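Local coordinates for periplasmic sugar-binding domain protein (Pseudomonas fluorescens Pf-5, PDB 3H75) that probably binds a sugar or related carbohydrate in the bacterial periplasm, at residues 127-132 and 208-213; 146-151 and 175-180. All blocks are in the same frame, centred on the assembly; numbering follows the deposited sequence.

Interaction 1: 127-132 and 208-213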
loop_
_atom_site.group_PDB
_atom_site.type_symbol
_atom_site.label_atom_id
_atom_site.label_comp_id
_atom_site.label_asym_id
_atom_site.label_seq_id
_atom_site.Cartn_x
_atom_site.Cartn_y
_atom_site.Cartn_z
ATOM N N TYR A 127 9.202 -7.341 -5.603
ATOM C CA TYR A 127 10.456 -7.742 -6.232
ATOM C C TYR A 127 11.641 -7.254 -5.396
ATOM O O TYR A 127 12.526 -8.029 -5.028
ATOM C CB TYR A 127 10.520 -7.130 -7.632
ATOM C CG TYR A 127 11.801 -7.378 -8.390
ATOM C CD1 TYR A 127 12.110 -8.644 -8.883
ATOM C CD2 TYR A 127 12.686 -6.333 -8.655
ATOM C CE1 TYR A 127 13.266 -8.864 -9.624
ATOM C CE2 TYR A 127 13.848 -6.542 -9.398
ATOM C CZ TYR A 127 14.128 -7.810 -9.879
ATOM O OH TYR A 127 15.280 -8.029 -10.602
ATOM N N ARG A 128 11.644 -5.963 -5.088
ATOM C CA ARG A 128 12.733 -5.370 -4.323
ATOM C C ARG A 128 12.901 -5.977 -2.941
ATOM O O ARG A 128 14.021 -6.084 -2.452
ATOM C CB ARG A 128 12.539 -3.853 -4.226
ATOM C CG ARG A 128 12.786 -3.131 -5.552
ATOM C CD ARG A 128 14.236 -3.289 -5.998
ATOM N NE ARG A 128 14.421 -2.968 -7.411
ATOM C CZ ARG A 128 15.515 -3.264 -8.105
ATOM N NH1 ARG A 128 16.528 -3.889 -7.515
ATOM N NH2 ARG A 128 15.596 -2.944 -9.390
HETATM N N MSE A 129 11.809 -6.391 -2.304
HETATM C CA MSE A 129 11.961 -6.986 -0.981
HETATM C C MSE A 129 12.840 -8.220 -1.005
HETATM O O MSE A 129 13.711 -8.370 -0.153
HETATM C CB MSE A 129 10.613 -7.338 -0.359
HETATM C CG MSE A 129 9.865 -6.133 0.201
HETATM SE SE MSE A 129 8.394 -6.654 1.356
HETATM C CE MSE A 129 7.167 -7.317 -0.008
ATOM N N LEU A 130 12.633 -9.109 -1.971
ATOM C CA LEU A 130 13.463 -10.304 -2.015
ATOM C C LEU A 130 14.896 -9.945 -2.390
ATOM O O LEU A 130 15.831 -10.470 -1.793
ATOM C CB LEU A 130 12.913 -11.345 -2.995
ATOM C CG LEU A 130 13.654 -12.687 -2.879
ATOM C CD1 LEU A 130 13.497 -13.235 -1.469
ATOM C CD2 LEU A 130 13.120 -13.674 -3.890
ATOM N N LYS A 131 15.071 -9.058 -3.370
ATOM C CA LYS A 131 16.425 -8.668 -3.774
ATOM C C LYS A 131 17.186 -8.060 -2.597
ATOM O O LYS A 131 18.366 -8.357 -2.397
ATOM C CB LYS A 131 16.384 -7.675 -4.941
ATOM C CG LYS A 131 16.010 -8.316 -6.265
ATOM C CD LYS A 131 16.194 -7.354 -7.430
ATOM C CE LYS A 131 17.653 -7.014 -7.681
ATOM N NZ LYS A 131 18.442 -8.173 -8.179
ATOM N N GLU A 132 16.507 -7.222 -1.817
ATOM C CA GLU A 132 17.122 -6.586 -0.655
ATOM C C GLU A 132 17.469 -7.608 0.421
ATOM O O GLU A 132 18.546 -7.548 1.024
ATOM C CB GLU A 132 16.183 -5.526 -0.075
ATOM C CG GLU A 132 16.172 -4.221 -0.846
ATOM C CD GLU A 132 17.469 -3.459 -0.678
ATOM O OE1 GLU A 132 17.744 -3.003 0.452
ATOM O OE2 GLU A 132 18.215 -3.326 -1.671
ATOM N N LEU A 208 15.221 -16.625 5.223
ATOM C CA LEU A 208 14.535 -15.423 4.754
ATOM C C LEU A 208 13.024 -15.526 4.884
ATOM O O LEU A 208 12.444 -16.575 4.611
ATOM C CB LEU A 208 14.863 -15.155 3.284
ATOM C CG LEU A 208 16.320 -14.966 2.872
ATOM C CD1 LEU A 208 16.375 -14.822 1.347
ATOM C CD2 LEU A 208 16.918 -13.749 3.572
ATOM N N VAL A 209 12.391 -14.436 5.308
ATOM C CA VAL A 209 10.937 -14.389 5.421
ATOM C C VAL A 209 10.442 -13.121 4.730
ATOM O O VAL A 209 10.682 -12.003 5.194
ATOM C CB VAL A 209 10.465 -14.378 6.895
ATOM C CG1 VAL A 209 8.941 -14.322 6.956
ATOM C CG2 VAL A 209 10.973 -15.628 7.608
ATOM N N TRP A 210 9.778 -13.314 3.599
ATOM C CA TRP A 210 9.210 -12.230 2.796
ATOM C C TRP A 210 7.755 -12.083 3.242
ATOM O O TRP A 210 7.029 -13.073 3.301
ATOM C CB TRP A 210 9.255 -12.646 1.320
ATOM C CG TRP A 210 8.700 -11.684 0.296
ATOM C CD1 TRP A 210 9.419 -10.845 -0.507
ATOM C CD2 TRP A 210 7.332 -11.569 -0.129
ATOM N NE1 TRP A 210 8.589 -10.225 -1.414
ATOM C CE2 TRP A 210 7.304 -10.653 -1.204
ATOM C CE3 TRP A 210 6.130 -12.157 0.289
ATOM C CZ2 TRP A 210 6.118 -10.310 -1.870
ATOM C CZ3 TRP A 210 4.945 -11.816 -0.375
ATOM C CH2 TRP A 210 4.954 -10.902 -1.443
ATOM N N SER A 211 7.343 -10.862 3.579
ATOM C CA SER A 211 5.957 -10.605 3.987
ATOM C C SER A 211 5.371 -9.462 3.172
ATOM O O SER A 211 6.024 -8.433 2.973
ATOM C CB SER A 211 5.873 -10.249 5.472
ATOM O OG SER A 211 6.153 -11.377 6.279
ATOM N N ALA A 212 4.139 -9.642 2.701
ATOM C CA ALA A 212 3.482 -8.619 1.893
ATOM C C ALA A 212 3.087 -7.379 2.689
ATOM O O ALA A 212 2.677 -6.381 2.115
ATOM C CB ALA A 212 2.272 -9.205 1.175
ATOM N N ASN A 213 3.167 -7.440 4.013
ATOM C CA ASN A 213 2.903 -6.242 4.802
ATOM C C ASN A 213 3.645 -6.343 6.126
ATOM O O ASN A 213 4.187 -7.409 6.458
ATOM C CB ASN A 213 1.388 -5.961 4.952
ATOM C CG ASN A 213 0.752 -6.643 6.137
ATOM O OD1 ASN A 213 1.263 -7.625 6.658
ATOM N ND2 ASN A 213 -0.402 -6.123 6.558
#

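Interaction 2: 146-151 and 175-180. With SO4 (sulfate ion), chain C.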
loop_
_atom_site.group_PDB
_atom_site.type_symbol
_atom_site.label_atom_id
_atom_site.label_comp_id
_atom_site.label_asym_id
_atom_site.label_seq_id
_atom_site.Cartn_x
_atom_site.Cartn_y
_atom_site.Cartn_z
ATOM N N ILE A 146 18.988 -21.448 -0.165
ATOM C CA ILE A 146 18.602 -20.385 0.751
ATOM C C ILE A 146 17.101 -20.575 0.905
ATOM O O ILE A 146 16.330 -20.201 0.022
ATOM C CB ILE A 146 18.884 -18.986 0.157
ATOM C CG1 ILE A 146 20.392 -18.783 -0.008
ATOM C CG2 ILE A 146 18.300 -17.904 1.064
ATOM C CD1 ILE A 146 20.766 -17.472 -0.701
ATOM N N GLU A 147 16.681 -21.160 2.023
ATOM C CA GLU A 147 15.265 -21.415 2.230
ATOM C C GLU A 147 14.491 -20.178 2.639
ATOM O O GLU A 147 14.920 -19.399 3.492
ATOM C CB GLU A 147 15.086 -22.572 3.213
ATOM C CG GLU A 147 15.729 -23.840 2.644
ATOM C CD GLU A 147 15.213 -25.128 3.248
ATOM O OE1 GLU A 147 14.282 -25.081 4.076
ATOM O OE2 GLU A 147 15.746 -26.198 2.876
ATOM N N LEU A 148 13.337 -20.022 1.999
ATOM C CA LEU A 148 12.461 -18.872 2.172
ATOM C C LEU A 148 11.013 -19.216 2.491
ATOM O O LEU A 148 10.473 -20.200 1.987
ATOM C CB LEU A 148 12.479 -18.065 0.870
ATOM C CG LEU A 148 11.393 -17.013 0.629
ATOM C CD1 LEU A 148 11.732 -15.733 1.370
ATOM C CD2 LEU A 148 11.298 -16.744 -0.873
ATOM N N LEU A 149 10.393 -18.391 3.331
ATOM C CA LEU A 149 8.982 -18.533 3.662
ATOM C C LEU A 149 8.365 -17.223 3.195
ATOM O O LEU A 149 8.992 -16.167 3.314
ATOM C CB LEU A 149 8.758 -18.682 5.174
ATOM C CG LEU A 149 9.209 -20.001 5.805
ATOM C CD1 LEU A 149 8.979 -19.953 7.317
ATOM C CD2 LEU A 149 8.431 -21.165 5.194
ATOM N N ALA A 150 7.159 -17.284 2.649
ATOM C CA ALA A 150 6.490 -16.070 2.194
ATOM C C ALA A 150 5.087 -15.962 2.770
ATOM O O ALA A 150 4.330 -16.931 2.787
ATOM C CB ALA A 150 6.433 -16.032 0.673
ATOM N N PHE A 151 4.757 -14.772 3.257
ATOM C CA PHE A 151 3.444 -14.504 3.825
ATOM C C PHE A 151 2.797 -13.437 2.962
ATOM O O PHE A 151 3.259 -12.295 2.927
ATOM C CB PHE A 151 3.586 -13.995 5.261
ATOM C CG PHE A 151 4.053 -15.043 6.223
ATOM C CD1 PHE A 151 3.136 -15.803 6.939
ATOM C CD2 PHE A 151 5.409 -15.307 6.378
ATOM C CE1 PHE A 151 3.558 -16.813 7.791
ATOM C CE2 PHE A 151 5.845 -16.322 7.231
ATOM C CZ PHE A 151 4.914 -17.076 7.939
ATOM N N PRO A 175 17.619 -19.066 -8.592
ATOM C CA PRO A 175 17.291 -20.471 -8.343
ATOM C C PRO A 175 17.839 -21.044 -7.035
ATOM O O PRO A 175 17.357 -22.072 -6.560
ATOM C CB PRO A 175 17.831 -21.183 -9.587
ATOM C CG PRO A 175 18.918 -20.279 -10.073
ATOM C CD PRO A 175 18.337 -18.906 -9.868
ATOM N N GLN A 176 18.834 -20.384 -6.445
ATOM C CA GLN A 176 19.397 -20.862 -5.181
ATOM C C GLN A 176 18.398 -20.661 -4.040
ATOM O O GLN A 176 18.468 -21.339 -3.014
ATOM C CB GLN A 176 20.707 -20.136 -4.861
ATOM C CG GLN A 176 21.281 -20.510 -3.500
ATOM C CD GLN A 176 22.654 -19.920 -3.248
ATOM O OE1 GLN A 176 22.884 -18.726 -3.461
ATOM N NE2 GLN A 176 23.575 -20.757 -2.782
ATOM N N VAL A 177 17.471 -19.726 -4.223
ATOM C CA VAL A 177 16.452 -19.465 -3.210
ATOM C C VAL A 177 15.339 -20.493 -3.369
ATOM O O VAL A 177 14.790 -20.673 -4.458
ATOM C CB VAL A 177 15.856 -18.042 -3.352
ATOM C CG1 VAL A 177 14.769 -17.828 -2.299
ATOM C CG2 VAL A 177 16.956 -16.997 -3.191
ATOM N N HIS A 178 15.013 -21.177 -2.279
ATOM C CA HIS A 178 13.974 -22.193 -2.318
ATOM C C HIS A 178 12.772 -21.801 -1.479
ATOM O O HIS A 178 12.824 -21.847 -0.250
ATOM C CB HIS A 178 14.544 -23.521 -1.826
ATOM C CG HIS A 178 15.722 -23.994 -2.622
ATOM N ND1 HIS A 178 16.638 -24.900 -2.129
ATOM C CD2 HIS A 178 16.134 -23.684 -3.872
ATOM C CE1 HIS A 178 17.566 -25.122 -3.042
ATOM N NE2 HIS A 178 17.284 -24.398 -4.109
ATOM N N LEU A 179 11.698 -21.391 -2.146
ATOM C CA LEU A 179 10.473 -21.016 -1.455
ATOM C C LEU A 179 9.849 -22.302 -0.942
ATOM O O LEU A 179 9.313 -23.094 -1.722
ATOM C CB LEU A 179 9.513 -20.317 -2.423
ATOM C CG LEU A 179 8.105 -20.020 -1.906
ATOM C CD1 LEU A 179 8.163 -19.048 -0.747
ATOM C CD2 LEU A 179 7.275 -19.444 -3.038
ATOM N N ARG A 180 9.926 -22.524 0.364
ATOM C CA ARG A 180 9.371 -23.744 0.930
ATOM C C ARG A 180 7.856 -23.689 1.015
ATOM O O ARG A 180 7.176 -24.707 0.860
ATOM C CB ARG A 180 9.964 -24.015 2.316
ATOM C CG ARG A 180 11.486 -24.169 2.337
ATOM C CD ARG A 180 11.984 -25.093 1.225
ATOM N NE ARG A 180 11.329 -26.397 1.225
ATOM C CZ ARG A 180 11.651 -27.412 2.023
ATOM N NH1 ARG A 180 12.630 -27.291 2.908
ATOM N NH2 ARG A 180 10.997 -28.561 1.922
HETATM S S SO4 C . 12.503 -30.988 3.859
HETATM O O1 SO4 C . 13.609 -30.343 3.122
HETATM O O2 SO4 C . 12.146 -30.137 5.013
HETATM O O3 SO4 C . 11.335 -31.148 2.969
HETATM O O4 SO4 C . 12.943 -32.315 4.332
HETATM O O HOH W 1 15.318 -26.503 0.092
#

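Interaction 1: 127-132 and 208-213
M129, a selenomethionine, reaches from helix 122-137 across the indole of W210 on strand 206-211, the two side chains crossing at about a right angle. At the root of the side chain, M129 CB already touches the pyrrole part of the indole, 3.7 Å from W210 CD1 and about as far from NE1. CG sits beside the backbone N of M129 (chi1 -77°) and carries the chain on toward the strand. SE comes next, 4.8 Å from the centre of the five-membered ring of W210 and 19° off its normal, a Met-aromatic contact over the face but at some distance. The same atom lies 3.4 Å from S211 O. A bend at chi3 (-73°) then folds the methyl back, so that M129 CE ends 3.5 Å from W210 CE2 and also touches S211 O. M129 also touches S238 and V240 of the adjacent strand 236-240.

At the ring's edge, close to its plane, the backbone L130 N lies 3.9 Å from W210 CD1. One methyl of L130, CD1, meets L208 CD1 at 4.3 Å. Helix 158-173 joins the same core, with L167 against W210 and A170 and L171 against L130. Helix segment 127-132 runs nearly antiparallel to strand 208-211 on the mixed sheet of one lobe of this two-domain binding-protein fold, the axes of the short segments 9.0 Å apart.

The buried W210 NE1 is satisfied by G126 O, one residue ahead of 127-132 on the same helix. The chemistry is therefore mixed: selenium, methyl and leucine groups supply dispersion across the interface, while a single indole N-H bond just beyond it helps to fix how the ring is turned against the helix.

Interaction 2: 146-151 and 175-180
I146 and V177 begin a run of parallel pairing between strands 146-152 and 177-184, the two strands of a beta-alpha-beta unit whose crossover is helix 158-173. I146 N donates to Q176 O at 2.9 Å, and the I146 carbonyl accepts H178 N. The isoleucine side chain runs past the glutamine, I146 CD1 lying 3.7 Å from Q176 OE1, while Q176 NE2 bonds H144 O.

L148 continues the ladder, L148 N bonding H178 O and L148 O accepting R180 N. Its side chain joins those of I146, V177 and L179 on one face of the sheet: L148 CD2 meets both V177 CG1 and L179 CD1 at 3.9 Å, where L171 of the crossover helix packs on L148 and V177.

E147 and H178 lie on the opposite face. R180 bends at chi2 and chi3 (-46° and -54°), laying CG and CD against the carboxylate of E147. R180 NH1 then makes a salt bridge to E147 OE1 at 3.0 Å, meeting it from above the carboxylate plane, with the two flat groups 85° apart. R180 NH2 donates to O3 of a sulfate, probably from the crystallisation liquor, and NH1 adds a weak bond to O1; R202 binds the same ion. With the guanidinium gone, as in an alanine here, E147 OE1 would probably lose its charged mate and the sulfate one of its two arginines. E147 OE2 accepts a water at 2.8 Å, and that water bridges to H178 ND1.

Following the chain from the N terminus, helix 122-137 comes first and supplies 127-132, whose partner 208-213 arrives only 76 residues later. Interaction 1 therefore closes the longer loop. Within that span, strand 146-152, helix 158-173 and strand 177-184 follow in order, and interaction 2 closes the shorter loop on them, so the two nest without crossing. Helix 189-202 then leads to strand 206-211, which pairs with strand 146-152 on the side away from 177-184. The contacts meet there: F151 N and O probably bond W210 O and A212 N, and L208 CD1 packs on I146 CG2. Together they tie three neighbouring strands to helix 122-137.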